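PDB 4S1V: D-3-phosphoglycerate dehydrogenase-related protein from Vibrio cholerae, which probably catalyses the NAD-dependent oxidation or reduction of a 2-hydroxyacid or 2-oxoacid such as 3-phosphoglycerate, as a member of the D-isomer-specific 2-hydroxyacid dehydrogenase family. Local coordinates for residues 148-153 / 203-208; 153-158 / 173-178. One frame throughout, in Å; residues are numbered along the deposited sequence.

Contact 1 (148-153 / 203-208); sequences RTLGIW and ADVLSL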
loop_
_atom_site.group_PDB
_atom_site.type_symbol
_atom_site.label_atom_id
_atom_site.label_comp_id
_atom_site.label_asym_id
_atom_site.label_seq_id
_atom_site.Cartn_x
_atom_site.Cartn_y
_atom_site.Cartn_z
ATOM N N ARG C 148 23.254 7.719 -16.574
ATOM C CA ARG C 148 22.268 7.088 -17.456
ATOM C C ARG C 148 22.167 7.821 -18.797
ATOM O O ARG C 148 22.229 9.050 -18.840
ATOM C CB ARG C 148 20.890 7.008 -16.766
ATOM C CG ARG C 148 20.814 6.004 -15.618
ATOM C CD ARG C 148 19.417 5.903 -15.009
ATOM N NE ARG C 148 18.534 5.017 -15.771
ATOM C CZ ARG C 148 17.310 4.633 -15.394
ATOM N NH1 ARG C 148 16.780 5.050 -14.249
ATOM N NH2 ARG C 148 16.613 3.828 -16.179
ATOM N N THR C 149 22.022 7.077 -19.891
ATOM C CA THR C 149 21.877 7.709 -21.206
ATOM C C THR C 149 20.475 8.281 -21.428
ATOM O O THR C 149 19.465 7.571 -21.308
ATOM C CB THR C 149 22.261 6.767 -22.368
ATOM O OG1 THR C 149 23.662 6.468 -22.283
ATOM C CG2 THR C 149 21.980 7.433 -23.716
ATOM N N LEU C 150 20.431 9.574 -21.741
ATOM C CA LEU C 150 19.180 10.234 -22.036
ATOM C C LEU C 150 18.947 10.211 -23.534
ATOM O O LEU C 150 19.692 10.837 -24.294
ATOM C CB LEU C 150 19.182 11.675 -21.502
ATOM C CG LEU C 150 18.003 12.591 -21.856
ATOM C CD1 LEU C 150 16.675 12.006 -21.393
ATOM C CD2 LEU C 150 18.219 13.963 -21.242
ATOM N N GLY C 151 17.902 9.503 -23.952
ATOM C CA GLY C 151 17.520 9.467 -25.360
ATOM C C GLY C 151 16.453 10.485 -25.699
ATOM O O GLY C 151 15.395 10.520 -25.075
ATOM N N ILE C 152 16.733 11.322 -26.693
ATOM C CA ILE C 152 15.810 12.359 -27.115
ATOM C C ILE C 152 15.428 12.125 -28.571
ATOM O O ILE C 152 16.302 12.044 -29.444
ATOM C CB ILE C 152 16.416 13.763 -26.911
ATOM C CG1 ILE C 152 16.824 13.935 -25.449
ATOM C CG2 ILE C 152 15.441 14.859 -27.335
ATOM C CD1 ILE C 152 17.747 15.102 -25.211
ATOM N N TRP C 153 14.129 11.946 -28.811
ATOM C CA TRP C 153 13.597 11.881 -30.164
ATOM C C TRP C 153 13.049 13.237 -30.489
ATOM O O TRP C 153 12.021 13.641 -29.942
ATOM C CB TRP C 153 12.505 10.820 -30.280
ATOM C CG TRP C 153 12.124 10.459 -31.698
ATOM C CD1 TRP C 153 12.186 11.270 -32.833
ATOM C CD2 TRP C 153 11.582 9.172 -32.180
ATOM N NE1 TRP C 153 11.746 10.591 -33.945
ATOM C CE2 TRP C 153 11.374 9.328 -33.621
ATOM C CE3 TRP C 153 11.274 7.951 -31.581
ATOM C CZ2 TRP C 153 10.873 8.297 -34.408
ATOM C CZ3 TRP C 153 10.762 6.923 -32.381
ATOM C CH2 TRP C 153 10.575 7.091 -33.764
ATOM N N ALA C 203 18.922 3.728 -24.930
ATOM C CA ALA C 203 18.455 4.802 -24.049
ATOM C C ALA C 203 18.046 4.243 -22.691
ATOM O O ALA C 203 17.329 3.252 -22.627
ATOM C CB ALA C 203 17.303 5.558 -24.687
ATOM N N ASP C 204 18.536 4.851 -21.614
ATOM C CA ASP C 204 18.049 4.528 -20.271
ATOM C C ASP C 204 16.775 5.303 -19.968
ATOM O O ASP C 204 15.818 4.763 -19.414
ATOM C CB ASP C 204 19.114 4.840 -19.220
ATOM C CG ASP C 204 20.323 3.944 -19.340
ATOM O OD1 ASP C 204 20.146 2.719 -19.246
ATOM O OD2 ASP C 204 21.449 4.460 -19.529
ATOM N N VAL C 205 16.789 6.584 -20.324
ATOM C CA VAL C 205 15.618 7.439 -20.252
ATOM C C VAL C 205 15.366 7.911 -21.678
ATOM O O VAL C 205 16.257 8.478 -22.318
ATOM C CB VAL C 205 15.845 8.638 -19.308
ATOM C CG1 VAL C 205 14.641 9.578 -19.325
ATOM C CG2 VAL C 205 16.130 8.151 -17.890
ATOM N N LEU C 206 14.164 7.655 -22.179
ATOM C CA LEU C 206 13.819 7.991 -23.551
ATOM C C LEU C 206 12.632 8.957 -23.582
ATOM O O LEU C 206 11.541 8.621 -23.108
ATOM C CB LEU C 206 13.496 6.711 -24.321
ATOM C CG LEU C 206 13.409 6.744 -25.847
ATOM C CD1 LEU C 206 13.655 5.338 -26.393
ATOM C CD2 LEU C 206 12.059 7.255 -26.316
ATOM N N SER C 207 12.851 10.145 -24.151
ATOM C CA SER C 207 11.835 11.198 -24.165
ATOM C C SER C 207 11.449 11.620 -25.582
ATOM O O SER C 207 12.319 11.890 -26.417
ATOM C CB SER C 207 12.312 12.407 -23.362
ATOM O OG SER C 207 11.225 13.239 -23.002
ATOM N N LEU C 208 10.142 11.675 -25.847
ATOM C CA LEU C 208 9.629 12.083 -27.153
ATOM C C LEU C 208 9.359 13.577 -27.220
ATOM O O LEU C 208 8.643 14.129 -26.365
ATOM C CB LEU C 208 8.334 11.334 -27.486
ATOM C CG LEU C 208 8.344 9.799 -27.500
ATOM C CD1 LEU C 208 6.983 9.274 -27.938
ATOM C CD2 LEU C 208 9.437 9.253 -28.411
HETATM O O HOH W 1 17.821 1.761 -17.830
#
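D204 and R148 meet just before the two parallel strands begin, and the carboxylate is turned to the backbone more than to the guanidinium. OD2 of D204 accepts from T149 N through its anti lone pair, at 2.7 Å, with an N-H...O angle of 161°. The D204 chi1 of -67° sets CG beside its own backbone N, facing T149. R148 runs obliquely across: its NE lies 3.5 Å from D204 CB, the guanidinium and carboxylate planes are 62° apart, and NE stays 4.5 Å from D204 OD1, beyond a salt bridge. A water 2.9 Å from both R148 NH2 and D204 OD1 accepts from the guanidinium and bridges the groups; OD1 also forms a salt bridge with K229. V205 CG2 lies over one guanidinium face. T149 O takes two donors, D204 N and V205 N, and the ladder continues from G151 N to V205 O, G151 O to S207 N and W153 N to S207 O. L150 CD1 meets V205 CG1 at 3.8 Å on one sheet face; on the other, L208 lies alongside W153, CD2 3.9 Å from CE3. Helix 196-202 packs against W153 and L206, while strands 173-176 and 233-236 flank the pair in the parallel Rossmann sheet.

Contact 2 (153-158 / 173-178); sequences WGLGKI and ILVWGS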
loop_
_atom_site.group_PDB
_atom_site.type_symbol
_atom_site.label_atom_id
_atom_site.label_comp_id
_atom_site.label_asym_id
_atom_site.label_seq_id
_atom_site.Cartn_x
_atom_site.Cartn_y
_atom_site.Cartn_z
ATOM N N TRP C 153 14.129 11.946 -28.811
ATOM C CA TRP C 153 13.597 11.881 -30.164
ATOM C C TRP C 153 13.049 13.237 -30.489
ATOM O O TRP C 153 12.021 13.641 -29.942
ATOM C CB TRP C 153 12.505 10.820 -30.280
ATOM C CG TRP C 153 12.124 10.459 -31.698
ATOM C CD1 TRP C 153 12.186 11.270 -32.833
ATOM C CD2 TRP C 153 11.582 9.172 -32.180
ATOM N NE1 TRP C 153 11.746 10.591 -33.945
ATOM C CE2 TRP C 153 11.374 9.328 -33.621
ATOM C CE3 TRP C 153 11.274 7.951 -31.581
ATOM C CZ2 TRP C 153 10.873 8.297 -34.408
ATOM C CZ3 TRP C 153 10.762 6.923 -32.381
ATOM C CH2 TRP C 153 10.575 7.091 -33.764
ATOM N N GLY C 154 13.755 13.964 -31.357
ATOM C CA GLY C 154 13.373 15.329 -31.753
ATOM C C GLY C 154 14.114 16.403 -30.977
ATOM O O GLY C 154 13.871 16.596 -29.782
ATOM N N LEU C 155 15.006 17.121 -31.653
ATOM C CA LEU C 155 15.834 18.125 -30.980
ATOM C C LEU C 155 15.407 19.556 -31.301
ATOM O O LEU C 155 16.232 20.399 -31.654
ATOM C CB LEU C 155 17.331 17.900 -31.276
ATOM C CG LEU C 155 18.362 18.402 -30.254
ATOM C CD1 LEU C 155 18.298 17.615 -28.950
ATOM C CD2 LEU C 155 19.765 18.352 -30.837
ATOM N N GLY C 156 14.110 19.827 -31.155
ATOM C CA GLY C 156 13.560 21.160 -31.386
ATOM C C GLY C 156 13.683 22.018 -30.145
ATOM O O GLY C 156 14.480 21.718 -29.251
ATOM N N LYS C 157 12.877 23.078 -30.083
ATOM C CA LYS C 157 12.903 24.031 -28.965
ATOM C C LYS C 157 12.809 23.361 -27.584
ATOM O O LYS C 157 13.563 23.708 -26.677
ATOM C CB LYS C 157 11.826 25.116 -29.139
ATOM C CG LYS C 157 10.397 24.597 -29.308
ATOM C CD LYS C 157 9.364 25.720 -29.329
ATOM C CE LYS C 157 7.948 25.167 -29.181
ATOM N NZ LYS C 157 7.099 26.060 -28.338
ATOM N N ILE C 158 11.906 22.393 -27.434
ATOM C CA ILE C 158 11.785 21.663 -26.169
ATOM C C ILE C 158 12.896 20.623 -26.007
ATOM O O ILE C 158 13.572 20.599 -24.980
ATOM C CB ILE C 158 10.379 21.040 -25.973
ATOM C CG1 ILE C 158 9.317 22.143 -25.956
ATOM C CG2 ILE C 158 10.319 20.258 -24.666
ATOM C CD1 ILE C 158 7.884 21.649 -26.048
ATOM N N ILE C 173 24.038 12.134 -23.929
ATOM C CA ILE C 173 22.877 12.494 -24.730
ATOM C C ILE C 173 22.924 11.752 -26.055
ATOM O O ILE C 173 23.911 11.848 -26.785
ATOM C CB ILE C 173 22.775 14.025 -24.949
ATOM C CG1 ILE C 173 22.912 14.778 -23.617
ATOM C CG2 ILE C 173 21.480 14.392 -25.675
ATOM C CD1 ILE C 173 21.802 14.520 -22.612
ATOM N N LEU C 174 21.869 10.983 -26.327
ATOM C CA LEU C 174 21.717 10.247 -27.587
ATOM C C LEU C 174 20.466 10.748 -28.302
ATOM O O LEU C 174 19.377 10.798 -27.712
ATOM C CB LEU C 174 21.610 8.744 -27.323
ATOM C CG LEU C 174 21.537 7.811 -28.537
ATOM C CD1 LEU C 174 22.860 7.771 -29.306
ATOM C CD2 LEU C 174 21.128 6.409 -28.116
ATOM N N VAL C 175 20.624 11.128 -29.566
ATOM C CA VAL C 175 19.549 11.799 -30.291
ATOM C C VAL C 175 19.083 11.000 -31.507
ATOM O O VAL C 175 19.893 10.484 -32.277
ATOM C CB VAL C 175 19.953 13.235 -30.687
ATOM C CG1 VAL C 175 18.882 13.902 -31.532
ATOM C CG2 VAL C 175 20.250 14.070 -29.445
ATOM N N TRP C 176 17.766 10.900 -31.652
ATOM C CA TRP C 176 17.148 10.328 -32.844
ATOM C C TRP C 176 16.125 11.278 -33.421
ATOM O O TRP C 176 15.574 12.134 -32.716
ATOM C CB TRP C 176 16.534 8.957 -32.535
ATOM C CG TRP C 176 15.934 8.304 -33.755
ATOM C CD1 TRP C 176 14.602 7.959 -33.968
ATOM C CD2 TRP C 176 16.623 7.951 -35.006
ATOM N NE1 TRP C 176 14.429 7.413 -35.216
ATOM C CE2 TRP C 176 15.600 7.380 -35.891
ATOM C CE3 TRP C 176 17.939 8.034 -35.459
ATOM C CZ2 TRP C 176 15.905 6.918 -37.170
ATOM C CZ3 TRP C 176 18.232 7.573 -36.749
ATOM C CH2 TRP C 176 17.238 7.028 -37.583
ATOM N N GLY C 177 15.890 11.163 -34.725
ATOM C CA GLY C 177 14.821 11.910 -35.388
ATOM C C GLY C 177 15.208 12.271 -36.807
ATOM O O GLY C 177 15.956 11.539 -37.465
ATOM N N SER C 178 14.704 13.407 -37.273
ATOM C CA SER C 178 15.065 13.938 -38.587
ATOM C C SER C 178 16.583 14.126 -38.716
ATOM O O SER C 178 17.307 14.169 -37.712
ATOM C CB SER C 178 14.379 15.280 -38.792
ATOM O OG SER C 178 14.975 16.244 -37.946
#
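W153 receives W176 on one face of its indole. The W176 CD1 atom stands 3.5 Å from W153 CE2, over the centre of the ring system, and the planes are inclined at 66°, which makes this an edge-to-face pair with W176 supplying the edge. The centroids of the W153 six-membered ring and the W176 five-membered ring are 4.7 Å apart. Both side chains leave neighbouring parallel strands with CG anti to the backbone N; the matching first torsions send both indoles the same way, while different second torsions turn the rings against each other. Farther along the W153 ring, NE1 approaches G177 CA at 3.6 Å. The backbone beneath the pair is tied as well: W153 CA comes within 3.2 Å of W176 O in a CA-H...O contact.

The same carbonyl is gripped by G154, whose N donates to W176 O at 2.9 Å, the last rung before the chains diverge. At the backbone angles of G154 (phi 97°, psi 110°) a CB would be jammed against the carbonyl O of W153. With G156 and G159 it matches the glycine pattern GxGxxG, consistent with the dinucleotide-binding turn of a Rossmann beta-alpha-beta unit, here strand 150-153, helix 157-168 and strand 173-176.

L155 then reaches back to the second strand. Its CD1 touches V175 CG2 at 4.1 Å, the two side chains crossing at about a right angle, and A185 of helix 179-188 packs against both. After L155 the chain turns away from strand 173-176. L155 N donates to S181 OG, and L155 O accepts from Q160 NE2, so both backbone polar atoms of L155 have partners.

Of the strands in the two contacts, 150-153 comes first, after the N-terminal five-stranded sheet, and it serves both contacts, which share W153. The chain next passes through the glycine turn and helix 157-168 to strand 173-176, where contact 2 closes the shorter loop, a beta-alpha-beta crossover. It continues through helix 179-188, strand 191-192 and helix 196-202 before strand 205-208 closes the longer loop at contact 1, so contact 2 is nested inside contact 1. In the sheet, strand 150-153 lies between strands 173-176 and 205-208. I152 joins the two contacts, its N and O each probably hydrogen-bonded at 2.9 Å, to L174 O and W176 N respectively.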